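PDB 1L1L: ribonucleoside triphosphate reductase from Lactobacillus leichmannii, which reduces ribonucleoside triphosphates to 2'-deoxyribonucleotides with the help of coenzyme B12, working as an allosterically regulated monomer of the class II ribonucleotide reductases. Local coordinates for residues I572-F577 with R593-I598; L26-Y31 with E711-L716; D531-K534 with N539-I542. All coordinates share one frame; numbering follows the deposited sequence.

How the contacts relate
Helix 27-32, near the N terminus, supplies one half of contact 2, whose partner helix 709-719 arrives only near the C terminus; contact 2 thus closes a loop of almost the whole polypeptide. The other two contacts fall within that span. Contact 3 comes first and is local, the end of helix 512-536 meeting the loop that follows it. Contact 1 opens later, joining strand 570-578 to strand 593-596 of one antiparallel sheet. Contacts 1 and 2 touch: Phe-577 CZ lies 3.4 Å from Val-29 CG1, so helix 27-32 packs on strand 570-578 of this sheet. Contact 3 stands apart, its centre about 48 Å from that of contact 1.

Contact 1: residues I572-F577 with R593-I598; sequences IQRIRF and RTEADI
Arg-574 and Glu-595 are joined by a salt bridge between strands 570-578 and 593-596. From CB the Arg-574 chain runs extended through CG to CD, which lies 3.7 Å from Glu-595 OE2. At NE it meets that same oxygen at 2.9 Å in a nearly straight hydrogen bond (174° at the hydrogen). OE2 sits at the guanidinium edge, in its plane, and is approached on its syn side. The two flat groups are turned 50° apart. Beyond NE the group is gripped from outside the pair: NH1 bonds to Ala-688 O and NH2 forms a salt bridge with Glu-691, which should fix the rotation of the guanidinium. Ile-572 CG2 lies over one face, toward its rim.

Arg-576 makes a looser second bridge. Its chain bends at chi3 (-54°), bringing the guanidinium over Asp-597, whose OD2 lies above one face and 3.1 Å from NH2. The accompanying hydrogen bond from NH2 to Asp-597 OD1 is weak. OD1 also accepts a hydrogen bond from Tyr-599 N. Arg-576 thus reaches Asp-597 in segment 593-598, while Arg-574 and Glu-595 form a side-chain bridge over the intervening strand 603-611 of an antiparallel beta-sheet, joining the two strands that flank it.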
loop_
_atom_site.group_PDB
_atom_site.type_symbol
_atom_site.label_atom_id
_atom_site.label_comp_id
_atom_site.label_asym_id
_atom_site.label_seq_id
_atom_site.Cartn_x
_atom_site.Cartn_y
_atom_site.Cartn_z
ATOM N N ILE A 572 -6.933 -25.430 5.272
ATOM C CA ILE A 572 -6.476 -25.836 3.958
ATOM C C ILE A 572 -6.530 -24.500 3.230
ATOM O O ILE A 572 -7.615 -23.943 3.033
ATOM C CB ILE A 572 -7.446 -26.789 3.233
ATOM C CG1 ILE A 572 -7.406 -28.185 3.854
ATOM C CG2 ILE A 572 -7.080 -26.848 1.753
ATOM C CD1 ILE A 572 -6.045 -28.844 3.836
ATOM N N GLN A 573 -5.378 -23.955 2.864
ATOM C CA GLN A 573 -5.384 -22.689 2.149
ATOM C C GLN A 573 -5.206 -22.962 0.673
ATOM O O GLN A 573 -4.307 -23.697 0.278
ATOM C CB GLN A 573 -4.289 -21.760 2.666
ATOM C CG GLN A 573 -4.600 -21.215 4.047
ATOM C CD GLN A 573 -4.027 -19.830 4.268
ATOM O OE1 GLN A 573 -4.262 -18.920 3.475
ATOM N NE2 GLN A 573 -3.278 -19.663 5.356
ATOM N N ARG A 574 -6.093 -22.386 -0.136
ATOM C CA ARG A 574 -6.052 -22.567 -1.581
ATOM C C ARG A 574 -5.406 -21.392 -2.304
ATOM O O ARG A 574 -5.797 -20.234 -2.115
ATOM C CB ARG A 574 -7.470 -22.765 -2.136
ATOM C CG ARG A 574 -8.140 -24.044 -1.688
ATOM C CD ARG A 574 -9.492 -24.227 -2.373
ATOM N NE ARG A 574 -10.006 -25.568 -2.152
ATOM C CZ ARG A 574 -10.545 -25.979 -1.014
ATOM N NH1 ARG A 574 -10.656 -25.145 0.008
ATOM N NH2 ARG A 574 -10.954 -27.236 -0.892
ATOM N N ILE A 575 -4.424 -21.700 -3.143
ATOM C CA ILE A 575 -3.731 -20.699 -3.934
ATOM C C ILE A 575 -4.099 -20.965 -5.384
ATOM O O ILE A 575 -3.988 -22.095 -5.860
ATOM C CB ILE A 575 -2.210 -20.817 -3.756
ATOM C CG1 ILE A 575 -1.876 -20.786 -2.269
ATOM C CG2 ILE A 575 -1.508 -19.692 -4.491
ATOM C CD1 ILE A 575 -2.464 -19.582 -1.540
ATOM N N ARG A 576 -4.553 -19.928 -6.082
ATOM C CA ARG A 576 -4.966 -20.069 -7.468
ATOM C C ARG A 576 -3.859 -19.749 -8.461
ATOM O O ARG A 576 -3.153 -18.737 -8.329
ATOM C CB ARG A 576 -6.200 -19.188 -7.717
ATOM C CG ARG A 576 -7.249 -19.413 -6.632
ATOM C CD ARG A 576 -8.665 -19.083 -7.067
ATOM N NE ARG A 576 -8.785 -17.731 -7.595
ATOM C CZ ARG A 576 -9.948 -17.149 -7.872
ATOM N NH1 ARG A 576 -9.978 -15.910 -8.358
ATOM N NH2 ARG A 576 -11.085 -17.800 -7.646
ATOM N N PHE A 577 -3.718 -20.631 -9.451
ATOM C CA PHE A 577 -2.710 -20.515 -10.497
ATOM C C PHE A 577 -3.332 -20.626 -11.878
ATOM O O PHE A 577 -4.304 -21.353 -12.072
ATOM C CB PHE A 577 -1.681 -21.664 -10.421
ATOM C CG PHE A 577 -0.859 -21.685 -9.167
ATOM C CD1 PHE A 577 -1.354 -22.257 -8.001
ATOM C CD2 PHE A 577 0.410 -21.111 -9.153
ATOM C CE1 PHE A 577 -0.603 -22.257 -6.827
ATOM C CE2 PHE A 577 1.172 -21.104 -7.986
ATOM C CZ PHE A 577 0.667 -21.675 -6.820
ATOM N N ARG A 593 -2.563 -31.354 -3.392
ATOM C CA ARG A 593 -3.843 -31.663 -4.025
ATOM C C ARG A 593 -4.248 -30.468 -4.869
ATOM O O ARG A 593 -4.058 -29.328 -4.453
ATOM C CB ARG A 593 -4.917 -31.946 -2.970
ATOM C CG ARG A 593 -4.734 -33.275 -2.247
ATOM C CD ARG A 593 -6.015 -33.743 -1.546
ATOM N NE ARG A 593 -5.787 -35.005 -0.838
ATOM C CZ ARG A 593 -6.669 -35.605 -0.043
ATOM N NH1 ARG A 593 -7.865 -35.068 0.162
ATOM N NH2 ARG A 593 -6.352 -36.750 0.553
ATOM N N THR A 594 -4.784 -30.732 -6.061
ATOM C CA THR A 594 -5.209 -29.667 -6.967
ATOM C C THR A 594 -6.609 -29.948 -7.527
ATOM O O THR A 594 -7.087 -31.082 -7.502
ATOM C CB THR A 594 -4.241 -29.502 -8.163
ATOM O OG1 THR A 594 -4.332 -30.645 -9.021
ATOM C CG2 THR A 594 -2.800 -29.367 -7.680
ATOM N N GLU A 595 -7.246 -28.902 -8.048
ATOM C CA GLU A 595 -8.586 -29.019 -8.608
ATOM C C GLU A 595 -8.830 -27.792 -9.470
ATOM O O GLU A 595 -8.230 -26.739 -9.247
ATOM C CB GLU A 595 -9.621 -29.053 -7.478
ATOM C CG GLU A 595 -9.757 -27.703 -6.776
ATOM C CD GLU A 595 -10.519 -27.767 -5.469
ATOM O OE1 GLU A 595 -11.681 -28.251 -5.470
ATOM O OE2 GLU A 595 -9.954 -27.319 -4.439
ATOM N N ALA A 596 -9.702 -27.925 -10.462
ATOM C CA ALA A 596 -10.015 -26.784 -11.308
ATOM C C ALA A 596 -10.748 -25.770 -10.422
ATOM O O ALA A 596 -11.582 -26.142 -9.600
ATOM C CB ALA A 596 -10.901 -27.227 -12.473
ATOM N N ASP A 597 -10.408 -24.496 -10.567
ATOM C CA ASP A 597 -11.036 -23.434 -9.780
ATOM C C ASP A 597 -12.410 -23.183 -10.403
ATOM O O ASP A 597 -12.528 -23.070 -11.615
ATOM C CB ASP A 597 -10.150 -22.184 -9.838
ATOM C CG ASP A 597 -10.834 -20.935 -9.319
ATOM O OD1 ASP A 597 -11.612 -20.999 -8.344
ATOM O OD2 ASP A 597 -10.562 -19.868 -9.897
ATOM N N ILE A 598 -13.442 -23.123 -9.574
ATOM C CA ILE A 598 -14.804 -22.910 -10.083
ATOM C C ILE A 598 -15.180 -21.445 -10.267
ATOM O O ILE A 598 -16.189 -21.136 -10.911
ATOM C CB ILE A 598 -15.862 -23.559 -9.154
ATOM C CG1 ILE A 598 -15.836 -22.895 -7.772
ATOM C CG2 ILE A 598 -15.616 -25.051 -9.049
ATOM C CD1 ILE A 598 -16.699 -23.585 -6.730
#

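Contact 2: residues L26-Y31 with E711-L716; sequences LGWVTY and EVFSQL
Trp-28 and Phe-713 carry the whole contact, one aromatic side chain from each of two helices. Leu-26, just before the first helix, offers its carbonyl oxygen to Thr-30 twice: the backbone N bonds to it in the helical pattern, and Thr-30 OG1 adds a bond of 2.9 Å, arriving from above the carbonyl plane. This double grip holds the first turn of the helix. Gly-27 begins the helix, and Trp-28 follows with its CB directed at helix 709-719. Its CG is anti to the backbone N (chi1 -174°), which sends the indole outward from the helix until the far corner of the six-membered ring, CH2, reaches Phe-713. CH2 lies 3.7 Å from Phe-713 CB and 3.8 Å from Phe-713 CD2, so it touches the root of the phenyl group rather than its centre. The rings form an offset edge-to-face pair, the tryptophan edge toward the phenylalanine face, with centroids 5.8 Å apart and planes at 60°. Val-29 and Tyr-31 turn to other neighbours, Tyr-31 making an edge-to-face pair with Trp-48. Leu-583 of helix 583-589 touches both Trp-28 and Phe-713, and Ala-586 also meets Phe-713. The two helices therefore share helix 583-589 as a neighbour, while Leu-26 and Val-29 pack against strand 570-578.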
loop_
_atom_site.group_PDB
_atom_site.type_symbol
_atom_site.label_atom_id
_atom_site.label_comp_id
_atom_site.label_asym_id
_atom_site.label_seq_id
_atom_site.Cartn_x
_atom_site.Cartn_y
_atom_site.Cartn_z
ATOM N N LEU A 26 3.262 -21.352 2.261
ATOM C CA LEU A 26 2.958 -20.754 0.950
ATOM C C LEU A 26 4.081 -19.803 0.536
ATOM O O LEU A 26 4.049 -19.222 -0.548
ATOM C CB LEU A 26 1.652 -19.934 1.005
ATOM C CG LEU A 26 0.431 -20.405 1.798
ATOM C CD1 LEU A 26 -0.679 -19.357 1.720
ATOM C CD2 LEU A 26 -0.062 -21.704 1.240
ATOM N N GLY A 27 5.070 -19.653 1.413
ATOM C CA GLY A 27 6.173 -18.738 1.167
ATOM C C GLY A 27 6.952 -18.754 -0.135
ATOM O O GLY A 27 6.938 -17.780 -0.885
ATOM N N TRP A 28 7.657 -19.845 -0.408
ATOM C CA TRP A 28 8.459 -19.907 -1.621
ATOM C C TRP A 28 7.651 -19.696 -2.880
ATOM O O TRP A 28 8.078 -18.989 -3.794
ATOM C CB TRP A 28 9.176 -21.244 -1.725
ATOM C CG TRP A 28 10.102 -21.278 -2.861
ATOM C CD1 TRP A 28 11.354 -20.740 -2.916
ATOM C CD2 TRP A 28 9.851 -21.850 -4.145
ATOM N NE1 TRP A 28 11.898 -20.943 -4.157
ATOM C CE2 TRP A 28 10.998 -21.627 -4.932
ATOM C CE3 TRP A 28 8.765 -22.533 -4.709
ATOM C CZ2 TRP A 28 11.094 -22.060 -6.253
ATOM C CZ3 TRP A 28 8.859 -22.963 -6.019
ATOM C CH2 TRP A 28 10.019 -22.724 -6.779
ATOM N N VAL A 29 6.493 -20.334 -2.946
ATOM C CA VAL A 29 5.646 -20.198 -4.114
ATOM C C VAL A 29 5.287 -18.725 -4.326
ATOM O O VAL A 29 5.384 -18.203 -5.442
ATOM C CB VAL A 29 4.357 -21.026 -3.942
ATOM C CG1 VAL A 29 3.440 -20.790 -5.113
ATOM C CG2 VAL A 29 4.703 -22.502 -3.818
ATOM N N THR A 30 4.871 -18.067 -3.248
ATOM C CA THR A 30 4.496 -16.659 -3.305
ATOM C C THR A 30 5.662 -15.820 -3.801
ATOM O O THR A 30 5.491 -14.919 -4.612
ATOM C CB THR A 30 4.055 -16.137 -1.920
ATOM O OG1 THR A 30 2.861 -16.817 -1.518
ATOM C CG2 THR A 30 3.778 -14.629 -1.975
ATOM N N TYR A 31 6.863 -16.129 -3.322
ATOM C CA TYR A 31 8.029 -15.385 -3.756
ATOM C C TYR A 31 8.266 -15.526 -5.261
ATOM O O TYR A 31 8.480 -14.534 -5.960
ATOM C CB TYR A 31 9.278 -15.856 -2.994
ATOM C CG TYR A 31 10.544 -15.587 -3.763
ATOM C CD1 TYR A 31 10.958 -14.277 -4.038
ATOM C CD2 TYR A 31 11.296 -16.641 -4.296
ATOM C CE1 TYR A 31 12.095 -14.027 -4.829
ATOM C CE2 TYR A 31 12.421 -16.397 -5.087
ATOM C CZ TYR A 31 12.814 -15.098 -5.347
ATOM O OH TYR A 31 13.922 -14.877 -6.135
ATOM N N GLU A 711 13.134 -27.411 -4.701
ATOM C CA GLU A 711 14.110 -28.309 -5.324
ATOM C C GLU A 711 13.567 -29.002 -6.565
ATOM O O GLU A 711 14.261 -29.140 -7.569
ATOM C CB GLU A 711 14.558 -29.373 -4.319
ATOM C CG GLU A 711 15.450 -28.848 -3.209
ATOM C CD GLU A 711 15.719 -29.890 -2.135
ATOM O OE1 GLU A 711 15.968 -31.066 -2.484
ATOM O OE2 GLU A 711 15.695 -29.530 -0.937
ATOM N N VAL A 712 12.322 -29.453 -6.492
ATOM C CA VAL A 712 11.727 -30.128 -7.628
ATOM C C VAL A 712 11.600 -29.170 -8.800
ATOM O O VAL A 712 11.824 -29.551 -9.949
ATOM C CB VAL A 712 10.343 -30.702 -7.249
ATOM C CG1 VAL A 712 9.654 -31.272 -8.477
ATOM C CG2 VAL A 712 10.514 -31.782 -6.180
ATOM N N PHE A 713 11.235 -27.918 -8.518
ATOM C CA PHE A 713 11.080 -26.930 -9.581
ATOM C C PHE A 713 12.390 -26.696 -10.306
ATOM O O PHE A 713 12.433 -26.621 -11.529
ATOM C CB PHE A 713 10.586 -25.593 -9.021
ATOM C CG PHE A 713 10.362 -24.552 -10.075
ATOM C CD1 PHE A 713 9.274 -24.643 -10.943
ATOM C CD2 PHE A 713 11.259 -23.502 -10.233
ATOM C CE1 PHE A 713 9.084 -23.710 -11.951
ATOM C CE2 PHE A 713 11.079 -22.559 -11.241
ATOM C CZ PHE A 713 9.988 -22.663 -12.104
ATOM N N SER A 714 13.461 -26.565 -9.534
ATOM C CA SER A 714 14.776 -26.319 -10.107
ATOM C C SER A 714 15.211 -27.519 -10.947
ATOM O O SER A 714 15.755 -27.359 -12.041
ATOM C CB SER A 714 15.777 -26.036 -8.983
ATOM O OG SER A 714 17.085 -25.837 -9.493
ATOM N N GLN A 715 14.954 -28.720 -10.438
ATOM C CA GLN A 715 15.314 -29.942 -11.158
ATOM C C GLN A 715 14.576 -30.031 -12.495
ATOM O O GLN A 715 15.190 -30.283 -13.535
ATOM C CB GLN A 715 15.004 -31.172 -10.289
ATOM C CG GLN A 715 14.934 -32.505 -11.038
ATOM C CD GLN A 715 13.532 -32.834 -11.539
ATOM O OE1 GLN A 715 12.560 -32.804 -10.771
ATOM N NE2 GLN A 715 13.420 -33.160 -12.828
ATOM N N LEU A 716 13.262 -29.822 -12.468
ATOM C CA LEU A 716 12.466 -29.876 -13.687
ATOM C C LEU A 716 12.922 -28.796 -14.656
ATOM O O LEU A 716 13.142 -29.056 -15.838
ATOM C CB LEU A 716 10.978 -29.665 -13.374
ATOM C CG LEU A 716 10.144 -30.864 -12.919
ATOM C CD1 LEU A 716 8.804 -30.398 -12.370
ATOM C CD2 LEU A 716 9.949 -31.810 -14.091
#

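Contact 3: residues D531-K534 with N539-I542; sequences DYSK and NESI
Ser-533 and Glu-540 meet where the chain turns back after helix 512-536, their CA atoms 5.5 Å apart. The contact between the segments is van der Waals packing. Ser-533 points its CB at the loop, and its OG lies 3.4 Å from Glu-540 CA. Its CB also rests against the aliphatic part of the glutamate, 3.9 Å from Glu-540 CG. Beyond that point the glutamate chain is extended; its side chain also touches Asp-529 and Gln-530, further back on the same helix.

The polar interactions are made with other residues. Ser-533 OG is 3.7 Å from Asn-539 O, but its hydrogen bond goes to Asp-529 O, one turn back. This follows from chi1 (-63°), which sets OG beside the backbone N and so over the preceding turn. Ser-541 OG bonds to Asp-529 OD1, tying loop to helix. Lys-448 NZ bonds to Asn-539 O and Ser-541 OG, but reaches Ser-533 OG only weakly. Asn-539 ND2 bonds to Gln-465 O.

The loop touches the last turns of helix 512-536 at Asn-539 and Glu-540, beside Lys-448 of helix 436-450 and Gln-465 of helix 458-467, then leads away toward strand 545-546.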
loop_
_atom_site.group_PDB
_atom_site.type_symbol
_atom_site.label_atom_id
_atom_site.label_comp_id
_atom_site.label_asym_id
_atom_site.label_seq_id
_atom_site.Cartn_x
_atom_site.Cartn_y
_atom_site.Cartn_z
ATOM N N ASP A 531 21.099 8.284 16.392
ATOM C CA ASP A 531 22.516 8.144 16.080
ATOM C C ASP A 531 22.798 8.270 14.584
ATOM O O ASP A 531 23.721 8.979 14.184
ATOM C CB ASP A 531 23.052 6.803 16.599
ATOM C CG ASP A 531 22.796 6.601 18.089
ATOM O OD1 ASP A 531 22.497 7.592 18.793
ATOM O OD2 ASP A 531 22.905 5.446 18.564
ATOM N N TYR A 532 21.999 7.596 13.755
ATOM C CA TYR A 532 22.197 7.637 12.306
ATOM C C TYR A 532 21.942 9.025 11.736
ATOM O O TYR A 532 22.525 9.407 10.723
ATOM C CB TYR A 532 21.285 6.611 11.616
ATOM C CG TYR A 532 21.705 6.210 10.208
ATOM C CD1 TYR A 532 23.034 6.306 9.789
ATOM C CD2 TYR A 532 20.778 5.672 9.314
ATOM C CE1 TYR A 532 23.424 5.874 8.516
ATOM C CE2 TYR A 532 21.158 5.235 8.047
ATOM C CZ TYR A 532 22.479 5.338 7.652
ATOM O OH TYR A 532 22.845 4.906 6.398
ATOM N N SER A 533 21.058 9.774 12.383
ATOM C CA SER A 533 20.744 11.125 11.934
ATOM C C SER A 533 21.973 11.998 12.178
ATOM O O SER A 533 22.313 12.852 11.366
ATOM C CB SER A 533 19.537 11.672 12.703
ATOM O OG SER A 533 18.385 10.891 12.434
ATOM N N LYS A 534 22.636 11.767 13.303
ATOM C CA LYS A 534 23.839 12.512 13.646
ATOM C C LYS A 534 24.913 12.237 12.590
ATOM O O LYS A 534 25.416 13.157 11.943
ATOM C CB LYS A 534 24.338 12.084 15.030
ATOM C CG LYS A 534 25.711 12.639 15.407
ATOM C CD LYS A 534 25.740 14.153 15.261
ATOM C CE LYS A 534 27.105 14.744 15.591
ATOM N NZ LYS A 534 27.100 16.213 15.345
ATOM N N ASN A 539 17.888 15.542 9.446
ATOM C CA ASN A 539 16.889 15.661 10.499
ATOM C C ASN A 539 16.504 14.284 11.018
ATOM O O ASN A 539 16.586 13.295 10.290
ATOM C CB ASN A 539 15.643 16.360 9.961
ATOM C CG ASN A 539 15.902 17.800 9.606
ATOM O OD1 ASN A 539 16.259 18.597 10.468
ATOM N ND2 ASN A 539 15.735 18.143 8.330
ATOM N N GLU A 540 16.097 14.222 12.279
ATOM C CA GLU A 540 15.689 12.957 12.874
ATOM C C GLU A 540 14.270 12.695 12.388
ATOM O O GLU A 540 13.518 13.637 12.165
ATOM C CB GLU A 540 15.717 13.054 14.401
ATOM C CG GLU A 540 17.036 13.585 14.951
ATOM C CD GLU A 540 17.170 13.410 16.454
ATOM O OE1 GLU A 540 16.165 13.604 17.172
ATOM O OE2 GLU A 540 18.293 13.095 16.923
ATOM N N SER A 541 13.915 11.427 12.210
ATOM C CA SER A 541 12.577 11.054 11.748
ATOM C C SER A 541 11.469 11.618 12.640
ATOM O O SER A 541 11.475 11.395 13.848
ATOM C CB SER A 541 12.459 9.529 11.701
ATOM O OG SER A 541 13.389 8.985 10.788
ATOM N N ILE A 542 10.507 12.324 12.047
ATOM C CA ILE A 542 9.404 12.903 12.821
ATOM C C ILE A 542 8.604 11.798 13.519
ATOM O O ILE A 542 8.139 11.958 14.653
ATOM C CB ILE A 542 8.481 13.768 11.914
ATOM C CG1 ILE A 542 7.450 14.509 12.771
ATOM C CG2 ILE A 542 7.834 12.904 10.848
ATOM C CD1 ILE A 542 6.598 15.504 11.978
#